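Long-range contacts in ATP-dependent DNA ligase (Mycobacterium tuberculosis, PDB 6NHX), which joins DNA ends at the expense of ATP and, together with Ku, repairs double-strand breaks by non-homologous end joining: residues 105-109 / 140-144; 34-40 / 75-81. The protein carries 1 engineered substitution. All coordinates share one frame; numbering follows the deposited sequence.

Contact 1. Residues 105-109 / 140-144. With ATP (adenosine-5'-triphosphate), chain B.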
ATOM      1  N   GLU A 105     -10.791  -0.450  -7.887  1.00 17.24           N
ATOM      2  CA  GLU A 105     -10.865  -1.862  -8.237  1.00 18.06           C
ATOM      3  C   GLU A 105     -10.491  -2.707  -7.029  1.00 16.04           C
ATOM      4  O   GLU A 105      -9.763  -2.267  -6.138  1.00 16.51           O
ATOM      5  CB  GLU A 105      -9.882  -2.187  -9.364  1.00 16.86           C
ATOM      6  CG  GLU A 105     -10.178  -1.434 -10.644  1.00 19.74           C
ATOM      7  CD  GLU A 105      -9.471  -1.975 -11.870  1.00 21.19           C
ATOM      8  OE1 GLU A 105      -9.124  -3.165 -11.906  1.00 18.62           O
ATOM      9  OE2 GLU A 105      -9.299  -1.197 -12.833  1.00 26.52           O
ATOM     10  N   PHE A 106     -10.960  -3.946  -7.030  1.00 17.37           N
ATOM     11  CA  PHE A 106     -10.490  -4.952  -6.090  1.00 16.11           C
ATOM     12  C   PHE A 106      -9.675  -5.974  -6.867  1.00 15.60           C
ATOM     13  O   PHE A 106     -10.179  -6.579  -7.818  1.00 17.99           O
ATOM     14  CB  PHE A 106     -11.657  -5.612  -5.365  1.00 15.18           C
ATOM     15  CG  PHE A 106     -11.235  -6.717  -4.428  1.00 14.89           C
ATOM     16  CD1 PHE A 106     -10.483  -6.451  -3.285  1.00 16.52           C
ATOM     17  CD2 PHE A 106     -11.571  -8.031  -4.701  1.00 19.43           C
ATOM     18  CE1 PHE A 106     -10.107  -7.473  -2.434  1.00 14.03           C
ATOM     19  CE2 PHE A 106     -11.180  -9.059  -3.847  1.00 18.40           C
ATOM     20  CZ  PHE A 106     -10.466  -8.783  -2.727  1.00 17.83           C
ATOM     21  N   TRP A 107      -8.403  -6.125  -6.498  1.00 14.38           N
ATOM     22  CA  TRP A 107      -7.534  -7.132  -7.094  1.00 13.50           C
ATOM     23  C   TRP A 107      -7.388  -8.260  -6.083  1.00 13.54           C
ATOM     24  O   TRP A 107      -6.740  -8.091  -5.042  1.00 15.87           O
ATOM     25  CB  TRP A 107      -6.170  -6.549  -7.465  1.00 14.53           C
ATOM     26  CG  TRP A 107      -6.223  -5.643  -8.691  1.00 16.45           C
ATOM     27  CD1 TRP A 107      -7.345  -5.181  -9.323  1.00 19.26           C
ATOM     28  CD2 TRP A 107      -5.107  -5.093  -9.418  1.00 12.25           C
ATOM     29  NE1 TRP A 107      -6.998  -4.389 -10.399  1.00 16.25           N
ATOM     30  CE2 TRP A 107      -5.632  -4.324 -10.477  1.00 13.05           C
ATOM     31  CE3 TRP A 107      -3.722  -5.184  -9.279  1.00 11.49           C
ATOM     32  CZ2 TRP A 107      -4.818  -3.651 -11.385  1.00 13.48           C
ATOM     33  CZ3 TRP A 107      -2.914  -4.506 -10.192  1.00 13.02           C
ATOM     34  CH2 TRP A 107      -3.463  -3.745 -11.221  1.00 12.39           C
ATOM     35  N   ALA A 108      -7.976  -9.406  -6.408  1.00 14.56           N
ATOM     36  CA  ALA A 108      -7.982 -10.542  -5.497  1.00 12.63           C
ATOM     37  C   ALA A 108      -6.696 -11.343  -5.643  1.00 12.88           C
ATOM     38  O   ALA A 108      -6.216 -11.577  -6.761  1.00 13.85           O
ATOM     39  CB  ALA A 108      -9.167 -11.453  -5.819  1.00 14.44           C
ATOM     40  N   PHE A 109      -6.163 -11.790  -4.506  1.00 12.13           N
ATOM     41  CA  PHE A 109      -4.992 -12.660  -4.518  1.00 12.79           C
ATOM     42  C   PHE A 109      -5.093 -13.876  -3.608  1.00 13.63           C
ATOM     43  O   PHE A 109      -4.155 -14.687  -3.580  1.00 14.85           O
ATOM     44  CB  PHE A 109      -3.667 -11.900  -4.306  1.00 13.04           C
ATOM     45  CG  PHE A 109      -3.659 -10.942  -3.138  1.00 12.61           C
ATOM     46  CD1 PHE A 109      -3.806 -11.398  -1.824  1.00 14.37           C
ATOM     47  CD2 PHE A 109      -3.417  -9.572  -3.347  1.00 13.03           C
ATOM     48  CE1 PHE A 109      -3.767 -10.507  -0.739  1.00 13.81           C
ATOM     49  CE2 PHE A 109      -3.376  -8.681  -2.271  1.00 14.16           C
ATOM     50  CZ  PHE A 109      -3.550  -9.145  -0.974  1.00 15.20           C
ATOM     51  N   LEU A 140     -14.438 -11.153 -11.517  1.00 20.74           N
ATOM     52  CA  LEU A 140     -13.432 -10.973 -10.488  1.00 16.70           C
ATOM     53  C   LEU A 140     -12.062 -10.817 -11.134  1.00 16.94           C
ATOM     54  O   LEU A 140     -11.715 -11.547 -12.070  1.00 20.14           O
ATOM     55  CB  LEU A 140     -13.442 -12.210  -9.599  1.00 19.60           C
ATOM     56  CG  LEU A 140     -12.583 -12.259  -8.338  1.00 25.33           C
ATOM     57  CD1 LEU A 140     -12.929 -11.136  -7.380  1.00 29.82           C
ATOM     58  CD2 LEU A 140     -12.800 -13.605  -7.673  1.00 38.29           C
ATOM     59  N   THR A 141     -11.272  -9.876 -10.612  1.00 16.52           N
ATOM     60  CA  THR A 141      -9.939  -9.547 -11.124  1.00 16.63           C
ATOM     61  C   THR A 141      -8.873 -10.254 -10.286  1.00 16.72           C
ATOM     62  O   THR A 141      -8.697  -9.935  -9.103  1.00 17.22           O
ATOM     63  CB  THR A 141      -9.749  -8.029 -11.092  1.00 16.86           C
ATOM     64  OG1 THR A 141     -10.814  -7.402 -11.818  1.00 20.71           O
ATOM     65  CG2 THR A 141      -8.411  -7.628 -11.710  1.00 20.58           C
ATOM     66  N   VAL A 142      -8.162 -11.192 -10.900  1.00 14.78           N
ATOM     67  CA  VAL A 142      -7.099 -11.948 -10.242  1.00 16.07           C
ATOM     68  C   VAL A 142      -5.831 -11.810 -11.052  1.00 12.58           C
ATOM     69  O   VAL A 142      -5.608 -12.523 -12.032  1.00 15.86           O
ATOM     70  CB  VAL A 142      -7.485 -13.434 -10.069  1.00 14.98           C
ATOM     71  CG1 VAL A 142      -6.301 -14.190  -9.446  1.00 15.55           C
ATOM     72  CG2 VAL A 142      -8.712 -13.560  -9.195  1.00 19.87           C
ATOM     73  N   PRO A 143      -4.921 -10.910 -10.658  1.00 13.40           N
ATOM     74  CA  PRO A 143      -3.645 -10.798 -11.369  1.00 13.47           C
ATOM     75  C   PRO A 143      -2.884 -12.116 -11.355  1.00 14.17           C
ATOM     76  O   PRO A 143      -2.846 -12.823 -10.343  1.00 14.44           O
ATOM     77  CB  PRO A 143      -2.893  -9.713 -10.589  1.00 14.23           C
ATOM     78  CG  PRO A 143      -3.986  -8.836 -10.029  1.00 15.16           C
ATOM     79  CD  PRO A 143      -5.141  -9.804  -9.707  1.00 14.11           C
ATOM     80  N   GLU A 144      -2.268 -12.427 -12.486  1.00 13.23           N
ATOM     81  CA  GLU A 144      -1.511 -13.661 -12.631  1.00 15.11           C
ATOM     82  C   GLU A 144      -0.213 -13.629 -11.817  1.00 14.18           C
ATOM     83  O   GLU A 144       0.322 -12.574 -11.438  1.00 15.23           O
ATOM     84  CB  GLU A 144      -1.190 -13.902 -14.106  1.00 16.48           C
ATOM     85  CG  GLU A 144      -2.416 -14.200 -14.955  1.00 17.29           C
ATOM     86  CD  GLU A 144      -2.099 -14.284 -16.440  1.00 25.63           C
ATOM     87  OE1 GLU A 144      -2.980 -14.732 -17.217  1.00 20.88           O
ATOM     88  OE2 GLU A 144      -0.978 -13.899 -16.835  1.00 23.85           O
TER
HETATM   89  PG  ATP B1000       2.389  -4.074   6.512  1.00 17.91           P
HETATM   90  O1G ATP B1000       3.109  -5.299   5.987  1.00 17.33           O
HETATM   91  O2G ATP B1000       2.282  -3.985   8.022  1.00 20.04           O
HETATM   92  O3G ATP B1000       1.062  -3.839   5.813  1.00 18.64           O
HETATM   93  PB  ATP B1000       3.206  -1.709   4.989  1.00 22.60           P
HETATM   94  O1B ATP B1000       4.335  -0.721   5.128  1.00 31.05           O
HETATM   95  O2B ATP B1000       1.772  -1.243   4.865  1.00 33.43           O
HETATM   96  O3B ATP B1000       3.342  -2.806   6.164  1.00 22.96           O
HETATM   97  PA  ATP B1000       4.689  -2.715   2.710  1.00 19.07           P
HETATM   98  O1A ATP B1000       5.956  -2.937   3.478  1.00 22.17           O
HETATM   99  O2A ATP B1000       4.461  -1.576   1.750  1.00 23.61           O
HETATM  100  O3A ATP B1000       3.491  -2.693   3.765  1.00 24.28           O
HETATM  101  O5' ATP B1000       4.225  -4.124   2.059  1.00 22.18           O
HETATM  102  C5' ATP B1000       3.208  -4.160   1.061  1.00 17.49           C
HETATM  103  C4' ATP B1000       1.811  -4.151   1.691  1.00 14.02           C
HETATM  104  O4' ATP B1000       0.878  -4.412   0.643  1.00 17.12           O
HETATM  105  C3' ATP B1000       1.604  -5.230   2.733  1.00 15.36           C
HETATM  106  O3' ATP B1000       0.549  -4.826   3.602  1.00 17.30           O
HETATM  107  C2' ATP B1000       1.110  -6.364   1.880  1.00 14.78           C
HETATM  108  O2' ATP B1000       0.375  -7.340   2.632  1.00 15.59           O
HETATM  109  C1' ATP B1000       0.220  -5.657   0.863  1.00 17.37           C
HETATM  110  N9  ATP B1000       0.223  -6.333  -0.450  1.00 14.25           N
HETATM  111  C8  ATP B1000       0.360  -5.734  -1.660  1.00 14.33           C
HETATM  112  N7  ATP B1000       0.282  -6.648  -2.666  1.00 12.43           N
HETATM  113  C5  ATP B1000       0.072  -7.841  -2.077  1.00 11.63           C
HETATM  114  C6  ATP B1000      -0.079  -9.210  -2.550  1.00 11.01           C
HETATM  115  N6  ATP B1000      -0.003  -9.487  -3.857  1.00 12.23           N
HETATM  116  N1  ATP B1000      -0.271 -10.170  -1.634  1.00 11.03           N
HETATM  117  C2  ATP B1000      -0.335  -9.919  -0.321  1.00 11.57           C
HETATM  118  N3  ATP B1000      -0.187  -8.687   0.189  1.00 12.55           N
HETATM  119  C4  ATP B1000       0.034  -7.638  -0.635  1.00 12.76           C
HETATM  120  O   HOH W   1     -11.317  -4.893 -11.432  1.00 24.52           O
HETATM  121  O   HOH W   2     -12.155  -8.258  -8.355  1.00 23.09           O
HETATM  122  O   HOH W   3      -3.683 -12.252  -7.764  1.00 14.08           O
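Ala108 and Thr141 join strand 105-114 of the antiparallel sheet of the nucleotidyltransferase domain, on the side away from strand 74-82, to a loop that follows helix 124-136. A single direct hydrogen bond links the two: Ala108 N meets Thr141 O at 2.8 Å, almost head-on to the carbonyl (C=O...N 172°). The odd residues of the strand turn their N-H groups the other way, Trp107 toward Glu80, so the loop takes the side that strand 74-82 does not occupy.

Water completes the backbone seam. One molecule donates to Phe106 O and accepts from Thr141 N, while another donates to the carbonyls of both Ala108 and Pro143. A third joins Thr141 OG1 to Glu105 OE1; the same carboxylate oxygen receives the indole N-H of Trp107 (NE1 to OE1 2.9 Å). OE1 lies in the plane of the indole, while the N-H reaches that oxygen from above the carboxylate plane.

Apolar contacts meet that indole from one side, neither squarely over its face nor at its edge. Thr141 CG2 comes within 3.6 Å of Trp107 CD1, whereas Pro143 CG approaches CE3 of the six-membered ring at 3.7 Å. Deeper in, Ala108 CB rests on Leu140 CD1 and Val142 CG2 (4.1 and 4.0 Å). At the strand's end, Phe109 lays one ring face on the adenine of ATP, its centre under N1, with CE2 3.4 Å from C6.

Contact 2. Residues 34-40 / 75-81; sequences GYRLLVE and VVLDGEA. With ATP (adenosine-5'-triphosphate), chain B.
Arg36 and Asp78 face each other across two antiparallel strands as a side-on pair: the guanidinium and carboxylate planes lie only 12° apart, and two nitrogens each take a separate oxygen. Arg36 NE reaches Asp78 OD1 at 2.7 Å on the syn side, while NH2 meets OD2 at 2.8 Å along the syn lone pair in a nearly straight bond (177°). The bend of the arginine chain at chi2 (76°) folds the guanidinium back toward the partner strand. Two ends of the salt bridge have further partners, Met11 O for NH2 and the hydroxyl of Tyr174 for OD2, which should fix the group's rotation. One guanidinium face is turned to the ATP, with adenine N3 above its rim, and NH1 comes to 3.3 Å from ribose O2'.

On the same face of the sheet as Arg36 and Asp78, Leu38 CD2 lies against Asp78 OD1 (3.5 Å). Glu80 is on that sheet face too, its chain bent at chi2 so that OE1 sits 3.6 Å from ATP N9, buried and without a hydrogen-bonding partner. Asp78, Gly79 and Glu80 belong to the LDGE sequence, consistent with nucleotidyltransferase motif III.

The opposite face of the sheet is mostly apolar where the two strands meet. Leu37 CD1 meets Ala81 CB at 3.7 Å, and Val39 and Leu77 stand side by side, CB to CB 4.3 Å. Paired backbone bonds at Tyr35-Ala81, Leu37-Gly79 and Val39-Leu77 keep the register.

Strand 74-82 runs between 35-42 and 105-114, and 35-42 pairs on its other edge with 45-50. Phe106 of strand 105-114 packs on Val39 on the face that carries Leu37 and Leu77, whereas Met95 of helix 92-96 covers Tyr35 and Ala81.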
ATOM      1  N   GLY A  34      -2.189  -0.240  -2.130  1.00 14.23           N
ATOM      2  CA  GLY A  34      -3.604   0.044  -1.977  1.00 15.97           C
ATOM      3  C   GLY A  34      -4.015  -0.199  -0.542  1.00 13.33           C
ATOM      4  O   GLY A  34      -3.176  -0.089   0.364  1.00 15.07           O
ATOM      5  N   TYR A  35      -5.278  -0.544  -0.317  1.00 14.22           N
ATOM      6  CA  TYR A  35      -5.766  -0.898   1.008  1.00 14.32           C
ATOM      7  C   TYR A  35      -6.165  -2.369   0.997  1.00 17.72           C
ATOM      8  O   TYR A  35      -6.885  -2.817   0.096  1.00 17.70           O
ATOM      9  CB  TYR A  35      -6.974  -0.054   1.418  1.00 17.08           C
ATOM     10  CG  TYR A  35      -6.709   1.395   1.737  1.00 21.32           C
ATOM     11  CD1 TYR A  35      -5.529   1.810   2.344  1.00 38.65           C
ATOM     12  CD2 TYR A  35      -7.660   2.348   1.447  1.00 26.89           C
ATOM     13  CE1 TYR A  35      -5.316   3.155   2.632  1.00 38.50           C
ATOM     14  CE2 TYR A  35      -7.460   3.676   1.730  1.00 31.53           C
ATOM     15  CZ  TYR A  35      -6.294   4.080   2.317  1.00 32.56           C
ATOM     16  OH  TYR A  35      -6.139   5.421   2.581  1.00 26.19           O
ATOM     17  N   ARG A  36      -5.712  -3.107   2.002  1.00 15.60           N
ATOM     18  CA  ARG A  36      -6.026  -4.524   2.113  1.00 14.17           C
ATOM     19  C   ARG A  36      -7.488  -4.715   2.486  1.00 15.84           C
ATOM     20  O   ARG A  36      -7.998  -4.072   3.408  1.00 19.69           O
ATOM     21  CB  ARG A  36      -5.144  -5.130   3.202  1.00 14.43           C
ATOM     22  CG  ARG A  36      -5.252  -6.636   3.292  1.00 14.71           C
ATOM     23  CD  ARG A  36      -4.485  -7.308   2.174  1.00 14.27           C
ATOM     24  NE  ARG A  36      -4.366  -8.746   2.376  1.00 14.92           N
ATOM     25  CZ  ARG A  36      -3.414  -9.327   3.094  1.00 12.36           C
ATOM     26  NH1 ARG A  36      -2.477  -8.595   3.680  1.00 14.04           N
ATOM     27  NH2 ARG A  36      -3.392 -10.645   3.219  1.00 14.69           N
ATOM     28  N   LEU A  37      -8.166  -5.625   1.784  1.00 15.42           N
ATOM     29  CA  LEU A  37      -9.560  -5.921   2.081  1.00 15.40           C
ATOM     30  C   LEU A  37      -9.795  -7.420   2.084  1.00 15.21           C
ATOM     31  O   LEU A  37      -9.294  -8.139   1.216  1.00 15.29           O
ATOM     32  CB  LEU A  37     -10.510  -5.311   1.050  1.00 17.68           C
ATOM     33  CG  LEU A  37     -10.684  -3.794   1.088  1.00 21.84           C
ATOM     34  CD1 LEU A  37     -11.712  -3.369   0.059  1.00 22.65           C
ATOM     35  CD2 LEU A  37     -11.066  -3.300   2.484  1.00 20.08           C
ATOM     36  N   LEU A  38     -10.575  -7.878   3.057  1.00 15.73           N
ATOM     37  CA  LEU A  38     -11.218  -9.185   2.999  1.00 14.19           C
ATOM     38  C   LEU A  38     -12.639  -8.958   2.507  1.00 17.65           C
ATOM     39  O   LEU A  38     -13.330  -8.049   2.983  1.00 18.89           O
ATOM     40  CB  LEU A  38     -11.220  -9.870   4.370  1.00 15.66           C
ATOM     41  CG  LEU A  38      -9.824 -10.187   4.933  1.00 16.78           C
ATOM     42  CD1 LEU A  38      -9.949 -10.804   6.311  1.00 20.70           C
ATOM     43  CD2 LEU A  38      -9.037 -11.113   4.010  1.00 16.24           C
ATOM     44  N   VAL A  39     -13.068  -9.772   1.549  1.00 15.94           N
ATOM     45  CA  VAL A  39     -14.328  -9.559   0.845  1.00 16.65           C
ATOM     46  C   VAL A  39     -15.183 -10.813   0.983  1.00 18.04           C
ATOM     47  O   VAL A  39     -14.758 -11.904   0.582  1.00 16.62           O
ATOM     48  CB  VAL A  39     -14.093  -9.248  -0.638  1.00 15.78           C
ATOM     49  CG1 VAL A  39     -15.429  -9.147  -1.400  1.00 20.10           C
ATOM     50  CG2 VAL A  39     -13.245  -7.980  -0.794  1.00 16.79           C
ATOM     51  N   GLU A  40     -16.379 -10.659   1.532  1.00 16.79           N
ATOM     52  CA  GLU A  40     -17.351 -11.738   1.595  1.00 17.85           C
ATOM     53  C   GLU A  40     -18.432 -11.454   0.566  1.00 20.46           C
ATOM     54  O   GLU A  40     -19.094 -10.418   0.639  1.00 22.62           O
ATOM     55  CB  GLU A  40     -17.974 -11.807   2.986  1.00 16.05           C
ATOM     56  CG  GLU A  40     -19.019 -12.892   3.148  1.00 20.47           C
ATOM     57  CD  GLU A  40     -19.793 -12.692   4.417  1.00 24.78           C
ATOM     58  OE1 GLU A  40     -19.572 -13.466   5.364  1.00 22.03           O
ATOM     59  OE2 GLU A  40     -20.607 -11.744   4.475  1.00 28.28           O
ATOM     60  N   VAL A  75     -18.392 -16.753  -1.361  1.00 16.61           N
ATOM     61  CA  VAL A  75     -16.935 -16.770  -1.322  1.00 15.42           C
ATOM     62  C   VAL A  75     -16.401 -15.752  -0.328  1.00 15.89           C
ATOM     63  O   VAL A  75     -17.050 -14.747  -0.013  1.00 16.81           O
ATOM     64  CB  VAL A  75     -16.272 -16.542  -2.702  1.00 26.11           C
ATOM     65  CG1 VAL A  75     -16.641 -17.648  -3.673  1.00 25.28           C
ATOM     66  CG2 VAL A  75     -16.635 -15.170  -3.252  1.00 26.22           C
ATOM     67  N   VAL A  76     -15.202 -16.028   0.171  1.00 13.86           N
ATOM     68  CA  VAL A  76     -14.400 -15.047   0.888  1.00 15.60           C
ATOM     69  C   VAL A  76     -13.091 -14.896   0.133  1.00 14.25           C
ATOM     70  O   VAL A  76     -12.383 -15.880  -0.105  1.00 14.20           O
ATOM     71  CB  VAL A  76     -14.157 -15.463   2.345  1.00 16.41           C
ATOM     72  CG1 VAL A  76     -13.186 -14.504   3.011  1.00 15.78           C
ATOM     73  CG2 VAL A  76     -15.464 -15.515   3.116  1.00 14.87           C
ATOM     74  N   LEU A  77     -12.794 -13.668  -0.274  1.00 15.29           N
ATOM     75  CA  LEU A  77     -11.588 -13.344  -1.011  1.00 13.90           C
ATOM     76  C   LEU A  77     -10.705 -12.439  -0.172  1.00 13.22           C
ATOM     77  O   LEU A  77     -11.172 -11.721   0.718  1.00 14.76           O
ATOM     78  CB  LEU A  77     -11.934 -12.600  -2.305  1.00 15.66           C
ATOM     79  CG  LEU A  77     -12.919 -13.361  -3.189  1.00 14.65           C
ATOM     80  CD1 LEU A  77     -13.745 -12.382  -4.004  1.00 19.13           C
ATOM     81  CD2 LEU A  77     -12.168 -14.315  -4.084  1.00 18.24           C
ATOM     82  N   ASP A  78      -9.416 -12.505  -0.459  1.00 13.80           N
ATOM     83  CA  ASP A  78      -8.412 -11.603   0.085  1.00 13.47           C
ATOM     84  C   ASP A  78      -7.789 -10.865  -1.087  1.00 14.01           C
ATOM     85  O   ASP A  78      -7.534 -11.459  -2.135  1.00 13.72           O
ATOM     86  CB  ASP A  78      -7.352 -12.436   0.806  1.00 13.04           C
ATOM     87  CG  ASP A  78      -6.330 -11.602   1.568  1.00 14.07           C
ATOM     88  OD1 ASP A  78      -6.466 -10.364   1.687  1.00 15.31           O
ATOM     89  OD2 ASP A  78      -5.360 -12.226   2.064  1.00 14.89           O
ATOM     90  N   GLY A  79      -7.546  -9.571  -0.921  1.00 13.15           N
ATOM     91  CA  GLY A  79      -6.919  -8.823  -1.988  1.00 14.56           C
ATOM     92  C   GLY A  79      -6.712  -7.383  -1.595  1.00 15.49           C
ATOM     93  O   GLY A  79      -6.759  -7.028  -0.415  1.00 15.24           O
ATOM     94  N   GLU A  80      -6.512  -6.550  -2.613  1.00 16.75           N
ATOM     95  CA  GLU A  80      -6.191  -5.139  -2.422  1.00 19.43           C
ATOM     96  C   GLU A  80      -7.204  -4.286  -3.167  1.00 17.60           C
ATOM     97  O   GLU A  80      -7.470  -4.533  -4.347  1.00 16.95           O
ATOM     98  CB  GLU A  80      -4.790  -4.834  -2.972  1.00 24.11           C
ATOM     99  CG  GLU A  80      -4.140  -3.594  -2.390  1.00 36.76           C
ATOM    100  CD  GLU A  80      -3.281  -3.908  -1.183  1.00 35.45           C
ATOM    101  OE1 GLU A  80      -3.174  -5.094  -0.820  1.00 41.87           O
ATOM    102  OE2 GLU A  80      -2.705  -2.971  -0.600  1.00 38.40           O
ATOM    103  N   ALA A  81      -7.763  -3.282  -2.494  1.00 14.78           N
ATOM    104  CA  ALA A  81      -8.473  -2.226  -3.201  1.00 15.17           C
ATOM    105  C   ALA A  81      -7.435  -1.251  -3.738  1.00 16.11           C
ATOM    106  O   ALA A  81      -6.531  -0.837  -3.008  1.00 14.63           O
ATOM    107  CB  ALA A  81      -9.441  -1.510  -2.264  1.00 19.02           C
TER
HETATM  108  PG  ATP B1000       2.389  -4.074   6.512  1.00 17.91           P
HETATM  109  O1G ATP B1000       3.109  -5.299   5.987  1.00 17.33           O
HETATM  110  O2G ATP B1000       2.282  -3.985   8.022  1.00 20.04           O
HETATM  111  O3G ATP B1000       1.062  -3.839   5.813  1.00 18.64           O
HETATM  112  PB  ATP B1000       3.206  -1.709   4.989  1.00 22.60           P
HETATM  113  O1B ATP B1000       4.335  -0.721   5.128  1.00 31.05           O
HETATM  114  O2B ATP B1000       1.772  -1.243   4.865  1.00 33.43           O
HETATM  115  O3B ATP B1000       3.342  -2.806   6.164  1.00 22.96           O
HETATM  116  PA  ATP B1000       4.689  -2.715   2.710  1.00 19.07           P
HETATM  117  O1A ATP B1000       5.956  -2.937   3.478  1.00 22.17           O
HETATM  118  O2A ATP B1000       4.461  -1.576   1.750  1.00 23.61           O
HETATM  119  O3A ATP B1000       3.491  -2.693   3.765  1.00 24.28           O
HETATM  120  O5' ATP B1000       4.225  -4.124   2.059  1.00 22.18           O
HETATM  121  C5' ATP B1000       3.208  -4.160   1.061  1.00 17.49           C
HETATM  122  C4' ATP B1000       1.811  -4.151   1.691  1.00 14.02           C
HETATM  123  O4' ATP B1000       0.878  -4.412   0.643  1.00 17.12           O
HETATM  124  C3' ATP B1000       1.604  -5.230   2.733  1.00 15.36           C
HETATM  125  O3' ATP B1000       0.549  -4.826   3.602  1.00 17.30           O
HETATM  126  C2' ATP B1000       1.110  -6.364   1.880  1.00 14.78           C
HETATM  127  O2' ATP B1000       0.375  -7.340   2.632  1.00 15.59           O
HETATM  128  C1' ATP B1000       0.220  -5.657   0.863  1.00 17.37           C
HETATM  129  N9  ATP B1000       0.223  -6.333  -0.450  1.00 14.25           N
HETATM  130  C8  ATP B1000       0.360  -5.734  -1.660  1.00 14.33           C
HETATM  131  N7  ATP B1000       0.282  -6.648  -2.666  1.00 12.43           N
HETATM  132  C5  ATP B1000       0.072  -7.841  -2.077  1.00 11.63           C
HETATM  133  C6  ATP B1000      -0.079  -9.210  -2.550  1.00 11.01           C
HETATM  134  N6  ATP B1000      -0.003  -9.487  -3.857  1.00 12.23           N
HETATM  135  N1  ATP B1000      -0.271 -10.170  -1.634  1.00 11.03           N
HETATM  136  C2  ATP B1000      -0.335  -9.919  -0.321  1.00 11.57           C
HETATM  137  N3  ATP B1000      -0.187  -8.687   0.189  1.00 12.55           N
HETATM  138  C4  ATP B1000       0.034  -7.638  -0.635  1.00 12.76           C

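Overall arrangement
From the N terminus, contact 2 comes first: strand 35-42 leaves for strand 45-50 and a long helix-free excursion, and the loop closes when 75-81 returns beside 34-40. The chain then passes helix 92-96 and enters strand 105-114; contact 1 closes a second loop, containing helix 124-136, when 140-144 comes back to that strand. The two are therefore in series, neither nested nor crossed. Strands 74-82 and 105-114 are sheet neighbours and unite them, with probable hydrogen bonds from Trp107 N to Glu80 O and from Phe109 N to Asp78 O. Both reach the ATP, and the Phe109 ring also packs on Arg36; 140-144 joins through strand 105-114.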